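Local coordinates for protein CobC (Shigella flexneri 2a, PDB 6NRU) that probably removes the phosphate from alpha-ribazole 5'-phosphate and adenosylcobalamin 5'-phosphate in the late assembly of vitamin B12, at residues A[88-93]-A[117-122]; A[23-28]-A[84-89]; A[111-116]-A[167-172]. All coordinates share one frame; numbering follows the deposited sequence.

Interaction 1 of 3, residues A[88-93]-A[117-122]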
loop_
_atom_site.group_PDB
_atom_site.type_symbol
_atom_site.label_atom_id
_atom_site.label_comp_id
_atom_site.label_asym_id
_atom_site.label_seq_id
_atom_site.Cartn_x
_atom_site.Cartn_y
_atom_site.Cartn_z
ATOM N N GLY A 88 -10.267 -8.993 9.997
ATOM C CA GLY A 88 -11.093 -10.033 10.589
ATOM C C GLY A 88 -12.575 -9.728 10.480
ATOM O O GLY A 88 -13.102 -9.465 9.393
ATOM N N ASP A 89 -13.262 -9.769 11.625
ATOM C CA ASP A 89 -14.704 -9.547 11.646
ATOM C C ASP A 89 -15.078 -8.102 11.343
ATOM O O ASP A 89 -16.244 -7.829 11.040
ATOM C CB ASP A 89 -15.285 -9.950 13.005
ATOM C CG ASP A 89 -15.335 -11.459 13.203
ATOM O OD1 ASP A 89 -15.558 -12.193 12.216
ATOM O OD2 ASP A 89 -15.163 -11.913 14.354
ATOM N N TRP A 90 -14.122 -7.177 11.412
ATOM C CA TRP A 90 -14.397 -5.752 11.269
ATOM C C TRP A 90 -14.398 -5.273 9.823
ATOM O O TRP A 90 -14.647 -4.086 9.586
ATOM C CB TRP A 90 -13.373 -4.935 12.062
ATOM C CG TRP A 90 -13.478 -5.104 13.543
ATOM C CD1 TRP A 90 -14.459 -5.760 14.229
ATOM C CD2 TRP A 90 -12.568 -4.604 14.527
ATOM N NE1 TRP A 90 -14.214 -5.700 15.579
ATOM C CE2 TRP A 90 -13.057 -4.997 15.788
ATOM C CE3 TRP A 90 -11.386 -3.861 14.463
ATOM C CZ2 TRP A 90 -12.404 -4.674 16.975
ATOM C CZ3 TRP A 90 -10.739 -3.541 15.644
ATOM C CH2 TRP A 90 -11.249 -3.948 16.881
ATOM N N GLU A 91 -14.126 -6.148 8.858
ATOM C CA GLU A 91 -14.052 -5.722 7.469
ATOM C C GLU A 91 -15.442 -5.413 6.923
ATOM O O GLU A 91 -16.446 -5.989 7.351
ATOM C CB GLU A 91 -13.373 -6.795 6.620
ATOM C CG GLU A 91 -12.066 -7.290 7.213
ATOM C CD GLU A 91 -11.191 -8.012 6.210
ATOM O OE1 GLU A 91 -11.734 -8.734 5.347
ATOM O OE2 GLU A 91 -9.953 -7.861 6.290
HETATM N N MSE A 92 -15.486 -4.487 5.967
HETATM C CA MSE A 92 -16.732 -3.994 5.375
HETATM C C MSE A 92 -17.723 -3.488 6.419
HETATM O O MSE A 92 -18.933 -3.647 6.262
HETATM C CB MSE A 92 -17.393 -5.078 4.522
HETATM C CG MSE A 92 -16.531 -5.561 3.381
HETATM SE SE MSE A 92 -15.879 -4.071 2.311
HETATM C CE MSE A 92 -17.431 -3.797 1.155
ATOM N N ARG A 93 -17.205 -2.873 7.480
ATOM C CA ARG A 93 -18.034 -2.328 8.543
ATOM C C ARG A 93 -17.502 -0.958 8.939
ATOM O O ARG A 93 -16.325 -0.644 8.742
ATOM C CB ARG A 93 -18.088 -3.276 9.750
ATOM C CG ARG A 93 -18.846 -4.568 9.464
ATOM C CD ARG A 93 -18.590 -5.638 10.511
ATOM N NE ARG A 93 -19.241 -5.336 11.782
ATOM C CZ ARG A 93 -18.992 -5.979 12.919
ATOM N NH1 ARG A 93 -18.103 -6.965 12.945
ATOM N NH2 ARG A 93 -19.628 -5.636 14.031
ATOM N N ILE A 117 -5.739 -6.375 18.857
ATOM C CA ILE A 117 -5.987 -7.239 17.705
ATOM C C ILE A 117 -7.414 -6.998 17.225
ATOM O O ILE A 117 -8.353 -7.143 18.025
ATOM C CB ILE A 117 -5.772 -8.719 18.054
ATOM C CG1 ILE A 117 -4.468 -8.908 18.835
ATOM C CG2 ILE A 117 -5.772 -9.571 16.795
ATOM C CD1 ILE A 117 -3.226 -8.588 18.039
ATOM N N PRO A 118 -7.627 -6.635 15.960
ATOM C CA PRO A 118 -8.994 -6.597 15.430
ATOM C C PRO A 118 -9.655 -7.960 15.568
ATOM O O PRO A 118 -9.018 -8.999 15.379
ATOM C CB PRO A 118 -8.798 -6.206 13.961
ATOM C CG PRO A 118 -7.490 -5.504 13.931
ATOM C CD PRO A 118 -6.638 -6.182 14.966
ATOM N N THR A 119 -10.946 -7.946 15.906
ATOM C CA THR A 119 -11.667 -9.167 16.252
ATOM C C THR A 119 -11.519 -10.244 15.181
ATOM O O THR A 119 -12.022 -10.097 14.063
ATOM C CB THR A 119 -13.146 -8.861 16.498
ATOM O OG1 THR A 119 -13.266 -7.969 17.613
ATOM C CG2 THR A 119 -13.909 -10.142 16.799
ATOM N N ASN A 120 -10.815 -11.324 15.530
ATOM C CA ASN A 120 -10.528 -12.432 14.618
ATOM C C ASN A 120 -9.756 -11.964 13.387
ATOM O O ASN A 120 -9.937 -12.493 12.286
ATOM C CB ASN A 120 -11.807 -13.171 14.208
ATOM C CG ASN A 120 -12.452 -13.912 15.368
ATOM O OD1 ASN A 120 -11.772 -14.338 16.303
ATOM N ND2 ASN A 120 -13.771 -14.071 15.312
ATOM N N GLY A 121 -8.889 -10.971 13.568
ATOM C CA GLY A 121 -8.029 -10.502 12.500
ATOM C C GLY A 121 -6.566 -10.561 12.884
ATOM O O GLY A 121 -6.179 -11.354 13.748
ATOM N N GLU A 122 -5.742 -9.728 12.256
ATOM C CA GLU A 122 -4.321 -9.642 12.562
ATOM C C GLU A 122 -3.998 -8.271 13.145
ATOM O O GLU A 122 -4.539 -7.250 12.704
ATOM C CB GLU A 122 -3.466 -9.916 11.316
ATOM C CG GLU A 122 -3.322 -8.749 10.343
ATOM C CD GLU A 122 -2.354 -9.045 9.205
ATOM O OE1 GLU A 122 -1.276 -9.618 9.473
ATOM O OE2 GLU A 122 -2.669 -8.701 8.045
HETATM O O HOH W 1 -15.202 -15.310 12.678
#

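Interaction 2 of 3, residues A[23-28]-A[84-89]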
loop_
_atom_site.group_PDB
_atom_site.type_symbol
_atom_site.label_atom_id
_atom_site.label_comp_id
_atom_site.label_asym_id
_atom_site.label_seq_id
_atom_site.Cartn_x
_atom_site.Cartn_y
_atom_site.Cartn_z
ATOM N N SER A 23 -11.571 -1.684 5.123
ATOM C CA SER A 23 -11.427 -2.467 3.899
ATOM C C SER A 23 -10.815 -3.837 4.179
ATOM O O SER A 23 -11.476 -4.869 4.012
ATOM C CB SER A 23 -10.587 -1.694 2.880
ATOM O OG SER A 23 -10.976 -2.027 1.561
ATOM N N GLY A 24 -9.555 -3.859 4.604
ATOM C CA GLY A 24 -8.917 -5.127 4.911
ATOM C C GLY A 24 -8.759 -5.985 3.674
ATOM O O GLY A 24 -8.503 -5.495 2.569
ATOM N N HIS A 25 -8.922 -7.291 3.858
ATOM C CA HIS A 25 -8.771 -8.236 2.764
ATOM C C HIS A 25 -10.029 -8.373 1.918
ATOM O O HIS A 25 -9.996 -9.081 0.905
ATOM C CB HIS A 25 -8.366 -9.603 3.319
ATOM C CG HIS A 25 -6.927 -9.688 3.723
ATOM N ND1 HIS A 25 -6.227 -10.875 3.742
ATOM C CD2 HIS A 25 -6.056 -8.730 4.120
ATOM C CE1 HIS A 25 -4.986 -10.645 4.132
ATOM N NE2 HIS A 25 -4.857 -9.351 4.369
ATOM N N ALA A 26 -11.122 -7.713 2.293
ATOM C CA ALA A 26 -12.379 -7.881 1.581
ATOM C C ALA A 26 -12.255 -7.373 0.145
ATOM O O ALA A 26 -11.577 -6.373 -0.103
ATOM C CB ALA A 26 -13.503 -7.142 2.302
ATOM N N PRO A 27 -12.897 -8.039 -0.823
ATOM C CA PRO A 27 -12.807 -7.608 -2.237
ATOM C C PRO A 27 -13.729 -6.439 -2.561
ATOM O O PRO A 27 -14.765 -6.567 -3.222
ATOM C CB PRO A 27 -13.192 -8.884 -2.991
ATOM C CG PRO A 27 -14.142 -9.574 -2.071
ATOM C CD PRO A 27 -13.648 -9.299 -0.675
ATOM N N THR A 28 -13.353 -5.253 -2.095
ATOM C CA THR A 28 -14.207 -4.139 -2.491
ATOM C C THR A 28 -13.754 -3.578 -3.839
ATOM O O THR A 28 -12.551 -3.467 -4.093
ATOM C CB THR A 28 -14.183 -3.038 -1.437
ATOM O OG1 THR A 28 -14.811 -1.860 -1.955
ATOM C CG2 THR A 28 -12.752 -2.721 -1.034
ATOM N N GLU A 84 -3.034 -5.625 2.392
ATOM C CA GLU A 84 -3.617 -4.829 3.460
ATOM C C GLU A 84 -3.700 -5.659 4.736
ATOM O O GLU A 84 -3.728 -6.893 4.701
ATOM C CB GLU A 84 -5.007 -4.337 3.043
ATOM C CG GLU A 84 -5.705 -3.408 4.029
ATOM C CD GLU A 84 -4.877 -2.187 4.379
ATOM O OE1 GLU A 84 -4.097 -2.249 5.351
ATOM O OE2 GLU A 84 -5.009 -1.163 3.679
HETATM N N MSE A 85 -3.705 -4.971 5.873
HETATM C CA MSE A 85 -3.923 -5.618 7.155
HETATM C C MSE A 85 -5.252 -6.359 7.139
HETATM O O MSE A 85 -6.227 -5.873 6.565
HETATM C CB MSE A 85 -3.905 -4.586 8.279
HETATM C CG MSE A 85 -3.513 -5.141 9.631
HETATM SE SE MSE A 85 -3.381 -3.731 10.971
HETATM C CE MSE A 85 -5.178 -3.856 11.713
ATOM N N PHE A 86 -5.293 -7.538 7.754
ATOM C CA PHE A 86 -6.514 -8.334 7.821
ATOM C C PHE A 86 -7.295 -7.939 9.072
ATOM O O PHE A 86 -6.871 -8.227 10.195
ATOM C CB PHE A 86 -6.188 -9.824 7.821
ATOM C CG PHE A 86 -7.392 -10.700 7.989
ATOM C CD1 PHE A 86 -8.439 -10.639 7.084
ATOM C CD2 PHE A 86 -7.483 -11.580 9.052
ATOM C CE1 PHE A 86 -9.551 -11.439 7.235
ATOM C CE2 PHE A 86 -8.594 -12.384 9.208
ATOM C CZ PHE A 86 -9.628 -12.313 8.299
ATOM N N PHE A 87 -8.438 -7.285 8.878
ATOM C CA PHE A 87 -9.233 -6.767 9.984
ATOM C C PHE A 87 -10.236 -7.777 10.532
ATOM O O PHE A 87 -10.991 -7.441 11.450
ATOM C CB PHE A 87 -9.964 -5.493 9.549
ATOM C CG PHE A 87 -9.164 -4.233 9.746
ATOM C CD1 PHE A 87 -9.084 -3.635 10.996
ATOM C CD2 PHE A 87 -8.495 -3.646 8.683
ATOM C CE1 PHE A 87 -8.350 -2.474 11.181
ATOM C CE2 PHE A 87 -7.758 -2.486 8.861
ATOM C CZ PHE A 87 -7.686 -1.900 10.111
ATOM N N GLY A 88 -10.267 -8.993 9.997
ATOM C CA GLY A 88 -11.093 -10.033 10.589
ATOM C C GLY A 88 -12.575 -9.728 10.480
ATOM O O GLY A 88 -13.102 -9.465 9.393
ATOM N N ASP A 89 -13.262 -9.769 11.625
ATOM C CA ASP A 89 -14.704 -9.547 11.646
ATOM C C ASP A 89 -15.078 -8.102 11.343
ATOM O O ASP A 89 -16.244 -7.829 11.040
ATOM C CB ASP A 89 -15.285 -9.950 13.005
ATOM C CG ASP A 89 -15.335 -11.459 13.203
ATOM O OD1 ASP A 89 -15.558 -12.193 12.216
ATOM O OD2 ASP A 89 -15.163 -11.913 14.354
#

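Interaction 3 of 3, residues A[111-116]-A[167-172]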
loop_
_atom_site.group_PDB
_atom_site.type_symbol
_atom_site.label_atom_id
_atom_site.label_comp_id
_atom_site.label_asym_id
_atom_site.label_seq_id
_atom_site.Cartn_x
_atom_site.Cartn_y
_atom_site.Cartn_z
ATOM N N ASN A 111 -8.052 2.810 21.258
ATOM C CA ASN A 111 -7.195 3.367 22.296
ATOM C C ASN A 111 -5.781 2.793 22.287
ATOM O O ASN A 111 -4.914 3.319 22.993
ATOM C CB ASN A 111 -7.824 3.146 23.679
ATOM C CG ASN A 111 -9.134 3.900 23.855
ATOM O OD1 ASN A 111 -9.472 4.782 23.065
ATOM N ND2 ASN A 111 -9.876 3.553 24.899
ATOM N N ASP A 112 -5.522 1.742 21.506
ATOM C CA ASP A 112 -4.215 1.095 21.470
ATOM C C ASP A 112 -4.096 0.352 20.139
ATOM O O ASP A 112 -4.037 -0.874 20.081
ATOM C CB ASP A 112 -4.017 0.144 22.654
ATOM C CG ASP A 112 -2.584 -0.340 22.782
ATOM O OD1 ASP A 112 -1.707 0.168 22.047
ATOM O OD2 ASP A 112 -2.335 -1.234 23.619
ATOM N N TRP A 113 -4.045 1.119 19.046
ATOM C CA TRP A 113 -4.017 0.534 17.710
ATOM C C TRP A 113 -2.748 -0.264 17.440
ATOM O O TRP A 113 -2.731 -1.080 16.513
ATOM C CB TRP A 113 -4.156 1.632 16.653
ATOM C CG TRP A 113 -2.960 2.518 16.583
ATOM C CD1 TRP A 113 -2.737 3.652 17.307
ATOM C CD2 TRP A 113 -1.805 2.334 15.760
ATOM N NE1 TRP A 113 -1.517 4.192 16.977
ATOM C CE2 TRP A 113 -0.924 3.399 16.029
ATOM C CE3 TRP A 113 -1.429 1.373 14.818
ATOM C CZ2 TRP A 113 0.306 3.531 15.389
ATOM C CZ3 TRP A 113 -0.207 1.506 14.183
ATOM C CH2 TRP A 113 0.645 2.576 14.471
ATOM N N GLN A 114 -1.691 -0.052 18.218
ATOM C CA GLN A 114 -0.425 -0.703 17.923
ATOM C C GLN A 114 -0.346 -2.126 18.452
ATOM O O GLN A 114 0.481 -2.902 17.964
ATOM C CB GLN A 114 0.731 0.107 18.499
ATOM C CG GLN A 114 1.963 0.086 17.630
ATOM C CD GLN A 114 2.773 1.347 17.773
ATOM O OE1 GLN A 114 2.352 2.294 18.436
ATOM N NE2 GLN A 114 3.945 1.371 17.152
ATOM N N HIS A 115 -1.128 -2.421 19.483
ATOM C CA HIS A 115 -1.133 -3.736 20.094
ATOM C C HIS A 115 -2.441 -4.513 20.155
ATOM O O HIS A 115 -2.426 -5.714 20.307
ATOM C CB HIS A 115 -0.529 -3.641 21.483
ATOM C CG HIS A 115 0.823 -3.012 21.502
ATOM N ND1 HIS A 115 1.013 -1.668 21.709
ATOM C CD2 HIS A 115 2.050 -3.547 21.343
ATOM C CE1 HIS A 115 2.300 -1.402 21.669
ATOM N NE2 HIS A 115 2.951 -2.526 21.456
ATOM N N ALA A 116 -3.560 -3.830 20.037
ATOM C CA ALA A 116 -4.860 -4.484 20.081
ATOM C C ALA A 116 -5.148 -5.191 18.761
ATOM O O ALA A 116 -4.846 -4.673 17.681
ATOM C CB ALA A 116 -5.958 -3.467 20.387
ATOM N N PRO A 167 10.690 4.127 13.705
ATOM C CA PRO A 167 9.823 3.088 14.273
ATOM C C PRO A 167 8.516 2.969 13.507
ATOM O O PRO A 167 8.116 3.857 12.752
ATOM C CB PRO A 167 9.584 3.564 15.712
ATOM C CG PRO A 167 9.875 5.025 15.688
ATOM C CD PRO A 167 10.975 5.191 14.683
ATOM N N ALA A 168 7.841 1.838 13.721
ATOM C CA ALA A 168 6.610 1.568 12.987
ATOM C C ALA A 168 5.521 2.581 13.307
ATOM O O ALA A 168 4.640 2.824 12.477
ATOM C CB ALA A 168 6.124 0.152 13.287
ATOM N N GLU A 169 5.571 3.192 14.495
ATOM C CA GLU A 169 4.518 4.116 14.904
ATOM C C GLU A 169 4.487 5.359 14.023
ATOM O O GLU A 169 3.412 5.894 13.726
ATOM C CB GLU A 169 4.707 4.507 16.370
ATOM C CG GLU A 169 3.897 5.720 16.801
ATOM C CD GLU A 169 3.974 5.980 18.294
ATOM O OE1 GLU A 169 5.042 5.732 18.892
ATOM O OE2 GLU A 169 2.962 6.435 18.870
ATOM N N SER A 170 5.654 5.833 13.591
ATOM C CA SER A 170 5.756 7.058 12.809
ATOM C C SER A 170 5.419 6.859 11.334
ATOM O O SER A 170 5.816 7.686 10.506
ATOM C CB SER A 170 7.158 7.651 12.950
ATOM O OG SER A 170 8.137 6.724 12.525
HETATM N N MSE A 171 4.704 5.794 10.987
HETATM C CA MSE A 171 4.252 5.587 9.618
HETATM C C MSE A 171 3.253 6.660 9.218
HETATM O O MSE A 171 3.046 6.916 8.034
HETATM C CB MSE A 171 3.613 4.210 9.462
HETATM C CG MSE A 171 2.462 3.973 10.418
HETATM SE SE MSE A 171 1.641 2.229 10.176
HETATM C CE MSE A 171 0.446 2.627 8.685
ATOM N N TRP A 172 2.635 7.284 10.217
ATOM C CA TRP A 172 1.570 8.249 9.987
ATOM C C TRP A 172 2.081 9.640 9.646
ATOM O O TRP A 172 1.265 10.547 9.448
ATOM C CB TRP A 172 0.659 8.310 11.212
ATOM C CG TRP A 172 0.076 6.980 11.539
ATOM C CD1 TRP A 172 0.423 6.165 12.575
ATOM C CD2 TRP A 172 -0.947 6.290 10.809
ATOM N NE1 TRP A 172 -0.329 5.015 12.544
ATOM C CE2 TRP A 172 -1.177 5.068 11.469
ATOM C CE3 TRP A 172 -1.693 6.591 9.667
ATOM C CZ2 TRP A 172 -2.122 4.147 11.024
ATOM C CZ3 TRP A 172 -2.630 5.675 9.226
ATOM C CH2 TRP A 172 -2.836 4.469 9.903
HETATM O O HOH W 2 0.720 6.338 17.680
#

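Interaction 1 of 3, residues A[88-93]-A[117-122]
Trp90 lays one face of its indole against the turn that runs from Pro118 to Gly121, and this is the tight half of the contact. Thr119 N lies 3.6 Å above the plane, over the middle of the indole, while Pro118 CA makes a CH-pi contact nearer the rim, 3.7 Å from the centroid of the six-membered ring. The proline ring continues the packing, its CB 3.5 Å from Trp90 CE3. With CG anti to the carbonyl carbon (chi1 -67°), the indole swings over the turn and brings NE1 alongside Thr119 OG1; both atoms hydrogen-bond to Asp102 OD2, so one carboxylate oxygen ties the two side chains together.

Next to the indole contact the backbones come closer still. Gly88 CA and Gly121 CA are 3.6 Å apart, a spacing possible because neither residue has a side chain. Asp89 N donates to Thr119 O at 2.8 Å, a nearly straight bond at 173°.

The solvent side is looser. Asn120, at the third position of this type II turn, reaches Asp89 OD2 with ND2 at 2.7 Å, but the bond is bent and weak, and the carboxylate and amide planes stand 75° apart. A water that donates to Asp89 OD1 and weakly accepts from Asn120 ND2 bridges the same two groups.

The indole also meets Tyr106 and Trp109 of helix 103-111 edge-to-face and touches Leu98 of helix 95-101, so the two loops pair beside the helices that lie between them in sequence.

Interaction 2 of 3, residues A[23-28]-A[84-89]
His25 NE2 donates to Glu84 O at 2.7 Å, the shortest polar link between the two segments, although the bond is bent to 125° and weak. The carbonyl oxygen lies at the edge of the imidazole, and a second group holds the ring from above: Phe86 CB sits over one face, 3.8 Å from the centroid of the His25 ring and almost directly above its centre. Beyond CB, the Phe86 ring turns an edge toward that face, with CD1 3.8 Å from His25 CG and the planes at 57°, a tilted edge-to-face pair.

Next to the histidine the chains run close. Gly24 CA approaches Met85 O at 3.2 Å in a CA-H...O contact, and the edge of the Phe87 ring comes up to the same glycine. Glu91 OE2 accepts from both His25 N and Phe87 N, holding the two backbones side by side.

The Glu84 side chain packs against Gly24, its CG 3.7 Å from Gly24 CA. A bend at chi2 (56°) folds its carboxylate back on the chain, where OE1 accepts from Met85 N at 2.8 Å on the anti side. Arg60 bonds to Gly24 O through NH1 and makes a long, weak ion pair with Glu84 OE2.

Glu84 is probably the proton donor/acceptor and His11, about 5 Å away between side chains, the probable phosphohistidine. With a bound sulfate about 3 Å from the Glu84 side chain, the two loops border what is consistent with the phosphate pocket of a branch 1 histidine phosphatase.

Interaction 3 of 3, residues A[111-116]-A[167-172]
Trp113 and Trp172 form an offset edge-to-face pair that bridges two surface loops, one following helix 103-111 and the other following helix 153-163. The pyrrole edge of Trp172 comes down over one face of Trp113, its NE1 3.3 Å from both Trp113 CZ2 and Trp113 CH2, off toward the rim. The two ring planes stand 83° apart. Trp113 takes the first torsion that sets CG between the backbone N and the carbonyl carbon (chi1 69°), and the outer end of its benzo ring thereby reaches the second loop. There Trp113 CH2 also meets SE of Met171, a selenomethionine, at 4.4 Å, an oblique Met-aromatic contact.

On the opposite face of Trp113, Gln114 starts with its CB over the ring and runs out, extended, to cross Glu169 at roughly a right angle. Gln114 NE2 rests 3.3 Å from Glu169 CB, against the aliphatic part of the glutamate. A water in the plane of Trp113 accepts from its NE1 at 3.2 Å and links it to the Glu169 carboxylate, there at a doubtfully short distance.

Phe124 of helix 124-136 packs edge-to-face with Trp113 and touches Met171, which rests on Ser157 and Leu158 of helix 153-163.

How the interactions relate
Interactions 1 and 2 are partly buried and lie side by side, their centres 7 Å apart; they share Gly88 and Asp89, so one loop serves both, and Glu122 N meets Phe86 O across the pair. In interaction 1 two glycines let the backbones close up and an indole packs on a turn, whereas in interaction 2 Gly24 runs close to Met85 O and the contact carries Glu84 of the probable active site. Interaction 3, about 16 Å from interaction 1 between centres, is a surface contact with no direct hydrogen bond, built from aromatic and aliphatic packing and a water. Residues 111-116 run straight into 117-122, joining it to interaction 1 through the chain alone.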